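Local coordinates for protein PlaB phospholipase (Legionella pneumophila, PDB 6ZTI) that probably hydrolyses phospholipids as an alpha/beta-hydrolase-type virulence enzyme whose activity is controlled by NAD(H)-mediated tetramerization, at residues I348-N353 with M458-V463; V18-G23 with A95-S100; L362-Q367 with P407-N412. All blocks are in the same frame, centred on the assembly; numbering follows the deposited sequence.

Contact 1 (I348-N353 with M458-V463)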
loop_
_atom_site.group_PDB
_atom_site.type_symbol
_atom_site.label_atom_id
_atom_site.label_comp_id
_atom_site.label_asym_id
_atom_site.label_seq_id
_atom_site.Cartn_x
_atom_site.Cartn_y
_atom_site.Cartn_z
ATOM N N ILE B 348 6.285 22.793 2.399
ATOM C CA ILE B 348 4.895 23.109 2.117
ATOM C C ILE B 348 4.841 24.117 0.976
ATOM O O ILE B 348 5.871 24.595 0.486
ATOM C CB ILE B 348 4.164 23.662 3.357
ATOM C CG1 ILE B 348 4.940 24.845 3.933
ATOM C CG2 ILE B 348 4.022 22.569 4.424
ATOM C CD1 ILE B 348 4.195 25.591 5.031
ATOM N N ASP B 349 3.621 24.425 0.538
ATOM C CA ASP B 349 3.382 25.495 -0.418
ATOM C C ASP B 349 2.337 26.429 0.153
ATOM O O ASP B 349 1.779 26.191 1.228
ATOM C CB ASP B 349 2.985 24.968 -1.802
ATOM C CG ASP B 349 1.553 24.429 -1.883
ATOM O OD1 ASP B 349 0.691 24.703 -1.011
ATOM O OD2 ASP B 349 1.296 23.711 -2.876
ATOM N N ASP B 350 2.084 27.506 -0.574
ATOM C CA ASP B 350 1.232 28.585 -0.095
ATOM C C ASP B 350 -0.254 28.293 -0.244
ATOM O O ASP B 350 -1.063 29.180 0.046
ATOM C CB ASP B 350 1.568 29.887 -0.819
ATOM C CG ASP B 350 1.432 29.784 -2.332
ATOM O OD1 ASP B 350 1.577 28.680 -2.893
ATOM O OD2 ASP B 350 1.206 30.833 -2.965
ATOM N N ARG B 351 -0.630 27.085 -0.666
ATOM C CA ARG B 351 -2.030 26.706 -0.805
ATOM C C ARG B 351 -2.421 25.601 0.164
ATOM O O ARG B 351 -3.508 25.032 0.035
ATOM C CB ARG B 351 -2.331 26.266 -2.244
ATOM C CG ARG B 351 -1.865 27.244 -3.307
ATOM C CD ARG B 351 -2.512 28.604 -3.121
ATOM N NE ARG B 351 -3.959 28.568 -3.327
ATOM C CZ ARG B 351 -4.819 29.441 -2.805
ATOM N NH1 ARG B 351 -4.395 30.424 -2.017
ATOM N NH2 ARG B 351 -6.114 29.321 -3.062
ATOM N N GLY B 352 -1.561 25.274 1.119
ATOM C CA GLY B 352 -1.885 24.307 2.142
ATOM C C GLY B 352 -1.403 22.899 1.887
ATOM O O GLY B 352 -1.798 21.988 2.623
ATOM N N ASN B 353 -0.560 22.686 0.889
ATOM C CA ASN B 353 -0.087 21.351 0.565
ATOM C C ASN B 353 1.257 21.086 1.212
ATOM O O ASN B 353 2.108 21.973 1.286
ATOM C CB ASN B 353 0.034 21.178 -0.947
ATOM C CG ASN B 353 -1.289 21.309 -1.643
ATOM O OD1 ASN B 353 -2.193 20.503 -1.406
ATOM N ND2 ASN B 353 -1.425 22.323 -2.511
ATOM N N MET B 458 8.326 27.201 2.631
ATOM C CA MET B 458 7.069 27.374 1.910
ATOM C C MET B 458 7.360 27.906 0.507
ATOM O O MET B 458 7.821 29.044 0.351
ATOM C CB MET B 458 6.136 28.329 2.651
ATOM C CG MET B 458 4.758 28.450 1.985
ATOM S SD MET B 458 3.793 29.868 2.512
ATOM C CE MET B 458 3.107 29.260 4.046
ATOM N N LEU B 459 7.056 27.097 -0.508
ATOM C CA LEU B 459 7.204 27.484 -1.906
ATOM C C LEU B 459 5.904 28.054 -2.455
ATOM O O LEU B 459 4.814 27.739 -1.972
ATOM C CB LEU B 459 7.620 26.278 -2.753
ATOM C CG LEU B 459 8.887 25.521 -2.351
ATOM C CD1 LEU B 459 9.229 24.493 -3.385
ATOM C CD2 LEU B 459 10.043 26.480 -2.173
ATOM N N GLN B 460 6.031 28.894 -3.481
ATOM C CA GLN B 460 4.871 29.441 -4.172
ATOM C C GLN B 460 4.403 28.442 -5.223
ATOM O O GLN B 460 5.200 27.964 -6.037
ATOM C CB GLN B 460 5.202 30.771 -4.843
ATOM C CG GLN B 460 5.328 31.954 -3.904
ATOM C CD GLN B 460 5.622 33.240 -4.645
ATOM O OE1 GLN B 460 6.370 33.246 -5.626
ATOM N NE2 GLN B 460 5.031 34.336 -4.188
ATOM N N ARG B 461 3.120 28.117 -5.194
ATOM C CA ARG B 461 2.530 27.263 -6.216
ATOM C C ARG B 461 2.217 28.138 -7.425
ATOM O O ARG B 461 1.403 29.064 -7.345
ATOM C CB ARG B 461 1.295 26.563 -5.671
ATOM C CG ARG B 461 0.691 25.541 -6.626
ATOM C CD ARG B 461 -0.453 24.814 -5.967
ATOM N NE ARG B 461 -1.158 23.921 -6.881
ATOM C CZ ARG B 461 -0.766 22.684 -7.175
ATOM N NH1 ARG B 461 0.342 22.177 -6.653
ATOM N NH2 ARG B 461 -1.484 21.947 -8.005
ATOM N N ARG B 462 2.908 27.890 -8.528
ATOM C CA ARG B 462 2.721 28.664 -9.745
ATOM C C ARG B 462 1.725 27.931 -10.631
ATOM O O ARG B 462 1.870 26.731 -10.863
ATOM C CB ARG B 462 4.055 28.842 -10.463
ATOM C CG ARG B 462 5.150 29.457 -9.583
ATOM C CD ARG B 462 6.473 29.522 -10.314
ATOM N NE ARG B 462 6.413 30.376 -11.499
ATOM C CZ ARG B 462 6.686 31.677 -11.504
ATOM N NH1 ARG B 462 7.039 32.299 -10.383
ATOM N NH2 ARG B 462 6.603 32.361 -12.635
ATOM N N VAL B 463 0.722 28.651 -11.124
ATOM C CA VAL B 463 -0.314 28.076 -11.980
ATOM C C VAL B 463 -0.321 28.860 -13.283
ATOM O O VAL B 463 -0.522 30.083 -13.283
ATOM C CB VAL B 463 -1.695 28.106 -11.311
ATOM C CG1 VAL B 463 -2.752 27.472 -12.215
ATOM C CG2 VAL B 463 -1.647 27.397 -9.966
#

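Contact 2 (V18-G23 with A95-S100)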
loop_
_atom_site.group_PDB
_atom_site.type_symbol
_atom_site.label_atom_id
_atom_site.label_comp_id
_atom_site.label_asym_id
_atom_site.label_seq_id
_atom_site.Cartn_x
_atom_site.Cartn_y
_atom_site.Cartn_z
ATOM N N VAL B 18 7.143 15.182 44.540
ATOM C CA VAL B 18 7.897 14.666 43.400
ATOM C C VAL B 18 7.076 13.557 42.767
ATOM O O VAL B 18 6.540 12.698 43.473
ATOM C CB VAL B 18 9.291 14.151 43.806
ATOM C CG1 VAL B 18 10.018 13.548 42.588
ATOM C CG2 VAL B 18 10.108 15.269 44.385
ATOM N N ILE B 19 6.959 13.593 41.441
ATOM C CA ILE B 19 6.283 12.559 40.671
ATOM C C ILE B 19 7.256 12.064 39.607
ATOM O O ILE B 19 7.730 12.852 38.780
ATOM C CB ILE B 19 4.990 13.071 40.013
ATOM C CG1 ILE B 19 4.024 13.625 41.064
ATOM C CG2 ILE B 19 4.322 11.954 39.234
ATOM C CD1 ILE B 19 2.814 14.317 40.461
ATOM N N PHE B 20 7.544 10.766 39.623
ATOM C CA PHE B 20 8.366 10.138 38.598
ATOM C C PHE B 20 7.504 9.704 37.419
ATOM O O PHE B 20 6.367 9.262 37.602
ATOM C CB PHE B 20 9.105 8.935 39.182
ATOM C CG PHE B 20 10.232 9.312 40.104
ATOM C CD1 PHE B 20 9.990 9.555 41.447
ATOM C CD2 PHE B 20 11.532 9.443 39.622
ATOM C CE1 PHE B 20 11.016 9.914 42.295
ATOM C CE2 PHE B 20 12.560 9.803 40.465
ATOM C CZ PHE B 20 12.305 10.039 41.807
ATOM N N VAL B 21 8.051 9.829 36.206
ATOM C CA VAL B 21 7.325 9.495 34.981
ATOM C C VAL B 21 8.275 8.802 34.011
ATOM O O VAL B 21 9.299 9.375 33.625
ATOM C CB VAL B 21 6.707 10.741 34.319
ATOM C CG1 VAL B 21 5.894 10.356 33.092
ATOM C CG2 VAL B 21 5.851 11.484 35.294
ATOM N N HIS B 22 7.914 7.595 33.573
ATOM C CA HIS B 22 8.853 6.720 32.889
ATOM C C HIS B 22 8.784 6.894 31.366
ATOM O O HIS B 22 8.145 7.811 30.844
ATOM C CB HIS B 22 8.604 5.273 33.313
ATOM C CG HIS B 22 7.216 4.783 33.036
ATOM N ND1 HIS B 22 6.794 4.407 31.778
ATOM C CD2 HIS B 22 6.159 4.589 33.863
ATOM C CE1 HIS B 22 5.536 4.009 31.838
ATOM N NE2 HIS B 22 5.127 4.106 33.093
ATOM N N GLY B 23 9.448 5.995 30.638
ATOM C CA GLY B 23 9.534 6.054 29.199
ATOM C C GLY B 23 8.701 4.974 28.537
ATOM O O GLY B 23 7.884 4.318 29.179
ATOM N N ALA B 95 7.215 18.583 41.454
ATOM C CA ALA B 95 8.257 18.422 40.460
ATOM C C ALA B 95 8.062 17.082 39.765
ATOM O O ALA B 95 7.804 16.071 40.427
ATOM C CB ALA B 95 9.635 18.495 41.116
ATOM N N CYS B 96 8.154 17.087 38.435
ATOM C CA CYS B 96 8.139 15.870 37.635
ATOM C C CYS B 96 9.565 15.528 37.250
ATOM O O CYS B 96 10.290 16.379 36.731
ATOM C CB CYS B 96 7.300 16.015 36.363
ATOM S SG CYS B 96 5.548 15.837 36.636
ATOM N N ILE B 97 9.965 14.300 37.529
ATOM C CA ILE B 97 11.209 13.746 37.030
ATOM C C ILE B 97 10.812 12.710 35.990
ATOM O O ILE B 97 10.189 11.695 36.320
ATOM C CB ILE B 97 12.054 13.135 38.154
ATOM C CG1 ILE B 97 12.411 14.206 39.197
ATOM C CG2 ILE B 97 13.291 12.500 37.584
ATOM C CD1 ILE B 97 12.939 13.632 40.506
ATOM N N THR B 98 11.139 12.974 34.734
ATOM C CA THR B 98 10.695 12.151 33.622
ATOM C C THR B 98 11.884 11.486 32.944
ATOM O O THR B 98 13.021 11.947 33.044
ATOM C CB THR B 98 9.925 12.999 32.595
ATOM O OG1 THR B 98 10.856 13.781 31.841
ATOM C CG2 THR B 98 8.923 13.951 33.284
ATOM N N HIS B 99 11.602 10.389 32.245
ATOM C CA HIS B 99 12.591 9.681 31.451
ATOM C C HIS B 99 11.979 9.394 30.091
ATOM O O HIS B 99 10.799 9.039 29.988
ATOM C CB HIS B 99 13.048 8.376 32.140
ATOM C CG HIS B 99 14.080 7.604 31.371
ATOM N ND1 HIS B 99 13.883 6.302 30.967
ATOM C CD2 HIS B 99 15.318 7.948 30.938
ATOM C CE1 HIS B 99 14.950 5.878 30.312
ATOM N NE2 HIS B 99 15.838 6.857 30.282
ATOM N N SER B 100 12.777 9.602 29.047
ATOM C CA SER B 100 12.406 9.247 27.684
ATOM C C SER B 100 11.078 9.907 27.317
ATOM O O SER B 100 10.980 11.139 27.351
ATOM C CB SER B 100 12.424 7.716 27.586
ATOM O OG SER B 100 12.131 7.274 26.280
HETATM O O HOH W 1 11.807 4.835 31.647
#

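Contact 3 (L362-Q367 with P407-N412). With SND (thionicotinamide-adenine-dinucleotide), chain J.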
loop_
_atom_site.group_PDB
_atom_site.type_symbol
_atom_site.label_atom_id
_atom_site.label_comp_id
_atom_site.label_asym_id
_atom_site.label_seq_id
_atom_site.Cartn_x
_atom_site.Cartn_y
_atom_site.Cartn_z
ATOM N N LEU B 362 21.919 20.567 0.801
ATOM C CA LEU B 362 22.840 21.455 1.481
ATOM C C LEU B 362 23.845 22.004 0.471
ATOM O O LEU B 362 24.233 21.321 -0.477
ATOM C CB LEU B 362 23.582 20.701 2.586
ATOM C CG LEU B 362 22.850 20.295 3.872
ATOM C CD1 LEU B 362 22.880 21.400 4.905
ATOM C CD2 LEU B 362 21.432 19.893 3.602
ATOM N N THR B 363 24.270 23.249 0.675
ATOM C CA THR B 363 25.253 23.864 -0.200
ATOM C C THR B 363 26.310 24.566 0.641
ATOM O O THR B 363 26.046 24.986 1.770
ATOM C CB THR B 363 24.618 24.864 -1.140
ATOM O OG1 THR B 363 23.990 25.895 -0.372
ATOM C CG2 THR B 363 23.576 24.188 -2.039
ATOM N N ALA B 364 27.498 24.717 0.069
ATOM C CA ALA B 364 28.616 25.298 0.797
ATOM C C ALA B 364 29.632 25.831 -0.201
ATOM O O ALA B 364 29.486 25.677 -1.414
ATOM C CB ALA B 364 29.250 24.270 1.733
ATOM N N GLY B 365 30.678 26.452 0.327
ATOM C CA GLY B 365 31.713 27.008 -0.502
ATOM C C GLY B 365 31.318 28.374 -1.022
ATOM O O GLY B 365 30.185 28.830 -0.840
ATOM N N PRO B 366 32.251 29.050 -1.695
ATOM C CA PRO B 366 31.960 30.396 -2.207
ATOM C C PRO B 366 30.836 30.432 -3.209
ATOM O O PRO B 366 30.227 31.489 -3.399
ATOM C CB PRO B 366 33.280 30.814 -2.863
ATOM C CG PRO B 366 34.309 29.871 -2.338
ATOM C CD PRO B 366 33.596 28.595 -2.084
ATOM N N GLN B 367 30.557 29.323 -3.881
ATOM C CA GLN B 367 29.534 29.287 -4.909
ATOM C C GLN B 367 28.275 28.564 -4.448
ATOM O O GLN B 367 27.404 28.291 -5.271
ATOM C CB GLN B 367 30.096 28.626 -6.171
ATOM C CG GLN B 367 31.500 29.111 -6.565
ATOM C CD GLN B 367 31.574 30.613 -6.751
ATOM O OE1 GLN B 367 30.567 31.268 -7.023
ATOM N NE2 GLN B 367 32.771 31.169 -6.600
ATOM N N PRO B 407 39.284 30.101 5.201
ATOM C CA PRO B 407 39.366 31.161 4.185
ATOM C C PRO B 407 38.741 30.768 2.859
ATOM O O PRO B 407 38.021 31.577 2.262
ATOM C CB PRO B 407 40.878 31.407 4.058
ATOM C CG PRO B 407 41.431 30.995 5.374
ATOM C CD PRO B 407 40.586 29.851 5.847
ATOM N N LYS B 408 38.990 29.546 2.377
ATOM C CA LYS B 408 38.509 29.181 1.050
ATOM C C LYS B 408 37.006 28.933 1.048
ATOM O O LYS B 408 36.337 29.176 0.041
ATOM C CB LYS B 408 39.256 27.951 0.543
ATOM C CG LYS B 408 40.701 28.227 0.103
ATOM C CD LYS B 408 41.469 26.913 -0.075
ATOM C CE LYS B 408 42.900 27.132 -0.548
ATOM N NZ LYS B 408 43.838 26.137 0.061
ATOM N N MET B 409 36.448 28.497 2.168
ATOM C CA MET B 409 35.031 28.167 2.202
ATOM C C MET B 409 34.159 29.327 2.676
ATOM O O MET B 409 32.930 29.258 2.533
ATOM C CB MET B 409 34.842 26.931 3.073
ATOM C CG MET B 409 35.469 25.681 2.451
ATOM S SD MET B 409 34.369 24.954 1.223
ATOM C CE MET B 409 33.126 24.230 2.316
ATOM N N GLN B 410 34.767 30.388 3.207
ATOM C CA GLN B 410 34.147 31.672 3.516
ATOM C C GLN B 410 33.053 31.576 4.567
ATOM O O GLN B 410 32.365 32.569 4.832
ATOM C CB GLN B 410 33.585 32.340 2.258
ATOM C CG GLN B 410 34.600 32.494 1.127
ATOM C CD GLN B 410 34.082 33.378 -0.002
ATOM O OE1 GLN B 410 33.023 33.998 0.110
ATOM N NE2 GLN B 410 34.832 33.440 -1.094
ATOM N N GLY B 411 32.874 30.424 5.187
ATOM C CA GLY B 411 31.818 30.273 6.162
ATOM C C GLY B 411 30.454 30.003 5.573
ATOM O O GLY B 411 29.478 29.966 6.325
ATOM N N ASN B 412 30.357 29.787 4.261
ATOM C CA ASN B 412 29.060 29.693 3.604
ATOM C C ASN B 412 28.375 28.366 3.889
ATOM O O ASN B 412 29.001 27.300 3.871
ATOM C CB ASN B 412 29.198 29.871 2.094
ATOM C CG ASN B 412 29.561 31.297 1.701
ATOM O OD1 ASN B 412 29.580 32.203 2.537
ATOM N ND2 ASN B 412 29.837 31.502 0.413
HETATM P PA SND J . 28.415 11.507 0.711
HETATM O O1A SND J . 28.485 12.198 -0.624
HETATM O O2A SND J . 28.785 10.069 0.745
HETATM O O5B SND J . 26.918 11.681 1.298
HETATM C C5B SND J . 26.472 11.195 2.575
HETATM C C4B SND J . 24.965 11.294 2.550
HETATM O O4B SND J . 24.557 12.676 2.399
HETATM C C3B SND J . 24.306 10.565 1.390
HETATM O O3B SND J . 22.990 10.225 1.775
HETATM C C2B SND J . 24.290 11.628 0.299
HETATM O O2B SND J . 23.299 11.341 -0.680
HETATM C C1B SND J . 23.944 12.864 1.134
HETATM N N9A SND J . 24.415 14.127 0.578
HETATM C C8A SND J . 25.614 14.377 -0.038
HETATM N N7A SND J . 25.758 15.616 -0.443
HETATM C C5A SND J . 24.569 16.226 -0.067
HETATM C C6A SND J . 24.091 17.542 -0.204
HETATM N N6A SND J . 24.769 18.516 -0.809
HETATM N N1A SND J . 22.870 17.826 0.307
HETATM C C2A SND J . 22.180 16.849 0.904
HETATM N N3A SND J . 22.518 15.568 1.073
HETATM C C4A SND J . 23.733 15.319 0.565
HETATM O O3 SND J . 29.299 12.228 1.818
HETATM P PN SND J . 30.672 13.040 1.804
HETATM O O1N SND J . 31.610 12.397 0.854
HETATM O O2N SND J . 31.078 13.240 3.207
HETATM O O5D SND J . 30.176 14.408 1.145
HETATM C C5D SND J . 30.973 15.609 1.229
HETATM C C4D SND J . 30.703 16.458 0.011
HETATM O O4D SND J . 31.340 15.881 -1.151
HETATM C C3D SND J . 29.234 16.622 -0.366
HETATM O O3D SND J . 29.062 17.932 -0.875
HETATM C C2D SND J . 29.048 15.607 -1.490
HETATM O O2D SND J . 27.986 15.979 -2.362
HETATM C C1D SND J . 30.395 15.725 -2.181
HETATM N N1N SND J . 30.745 14.463 -2.956
HETATM C C2N SND J . 30.975 14.563 -4.276
HETATM C C3N SND J . 31.381 13.454 -4.993
HETATM C C7N SND J . 31.642 13.531 -6.454
HETATM S S7N SND J . 32.234 12.217 -7.288
HETATM N N7N SND J . 31.379 14.677 -7.049
HETATM C C4N SND J . 31.532 12.247 -4.316
HETATM C C5N SND J . 31.271 12.173 -2.962
HETATM C C6N SND J . 30.877 13.300 -2.292
HETATM O O HOH W 2 31.587 26.956 2.871
HETATM O O HOH W 3 30.919 34.056 -1.422
#

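Contact 1 (I348-N353 with M458-V463)
Met458 packs on the Ile348 side chain, CB to CG1 3.9 Å, and passes over the backbone carbonyl of Asp349, its CG 3.6 Å from the carbonyl carbon. SD passes CA and CB of Asp350, and the bend at chi3 returns CE to CD1 of Ile348. With CG anti to the backbone N (chi1 -175°), the thioether is sent toward the turn that begins at Asp349. Leu459 carries the parallel strand pairing, its N donating to O of Ile348 (2.9 Å, 166° at the hydrogen), while its own O receives only a weak bond from Asp350 N. Here the pairing between strands 340-349 and 452-463 of the mixed sheet stops, because a type I turn from Asp349 to Gly352 bends the first strand away. An Asx turn, Arg351 N to OD1 of Asp349, fixes that bend; Asn353 N reaches OD1 from the opposite face of the carboxylate, and Asn353 ND2 donates to the syn lone pair of OD2. Past Gln460, the N of Arg461 donates to OD1 of Asp350 at 2.8 Å, so a carboxylate replaces the missing backbone acceptor. The extended Arg461 chain crosses Arg351 at about a right angle, CD to CG 3.9 Å. Its NH1 stays 4.2 Å from OD2 of Asp349, beyond a salt bridge, and Tyr431 OH bonds to both groups. Arg461 forms a salt bridge with Asp71 of the second subunit, Arg351 with Asp70 there.

Contact 2 (V18-G23 with A95-S100)
This is a buried parallel strand pairing inside the six-stranded parallel sheet of the alpha/beta-hydrolase domain, joining strands 16-21 and 93-99, whose short segments run 17° apart. The ladder is regular: Ile19 N donates to Ala95 O, Ile97 N to Ile19 O, Val21 N to Ile97 O and His99 N to Val21 O, all between 2.8 and 2.9 Å. Ile97 has the largest area buried by the pairing, on the face it shares with Val18 and Phe20. Its CD1 sits 3.6 Å from CG1 of Val18 and 3.8 Å from CE2 of Phe20, the ring and Ile97 pointing the same way. On the other face, CG2 of Thr98 meets CB of Val21 at 4.0 Å. Past the strand ends, Gly23 N approaches His99 O at too poor an angle to bond. A water accepts from Gly23 N at 2.8 Å and lies in the His99 ring plane, 2.6 Å from ND1, bridging the segments just beyond the ladder. Ser100 packs CB on Gly23 CA; its place directly after the strand and its unusual backbone (phi 55°, psi -121°) are consistent with the nucleophile elbow of alpha/beta hydrolases. Helix 35-44 packs over Phe20 and Ile97 through Leu39; strand 55-60 flanks 16-21, strand 123-129 flanks 93-99, and Phe468 and Ile470 of the second subunit rest on Val21 and Ile19.

Contact 3 (L362-Q367 with P407-N412)
Pro366 lies against Lys408 and Gln410, and together with Asn412 and Gly365 it accounts for most of the buried surface. The proline puts CB, CG and CD against the loop: CG lies 3.2 Å from O of Lys408, and CB is 3.5 Å from NE2 of Gln410, whose side chain crosses the proline at about a right angle. Asn412 reaches across with its amide. CG is anti to the carbonyl carbon (chi1 -70°), which carries ND2 to O of Gly365 at 3.0 Å; the donor stands above the carbonyl plane, 44° out of it, rather than on a lone pair. The same ND2 touches CA of Pro366. Gly365 is held on its other polar atom by water, for its N donates to a molecule (2.7 Å) that in turn donates to O of Met409 and O of Asn412, linking three backbone groups. Bends at chi2 and chi3 fold Met409 over the glycine, bringing SD to 3.8 Å from Gly365 CA and CE close to CB of Ala364. Val330 of the third subunit packs on both Pro366 and Met409. The loop here is a type I' turn, Met409 to Asn412, closed by Asn412 N to Met409 O and leading into strand 412-419, the antiparallel partner of 358-364. At the start of the other segment, Leu362 belongs to the dinucleotide pocket: its N donates to N1A of the thio-NAD adenine and its O accepts from N6A, both hydrogen bonds at 2.9 Å, a backbone recognition of the adenine edge.

Contact 2 closes in the chain before the other two open and lies across the chain's centre from both, its centre 41 Å from that of contact 1 and 44 Å from that of contact 3. It belongs to the parallel sheet, whereas contacts 1 and 3 share the mixed sheet, contact 3 being nested in the loop closed by contact 1; their nearest atoms are about 14 Å apart. The 362-367 segment of contact 3 bonds thio-NAD through Leu362, while in contact 1 the Leu459 side chain is about 12 Å from a bound molecule. Contacts 1 and 2 both touch the second subunit and contact 3 the third, so each has a few residues packed against another subunit.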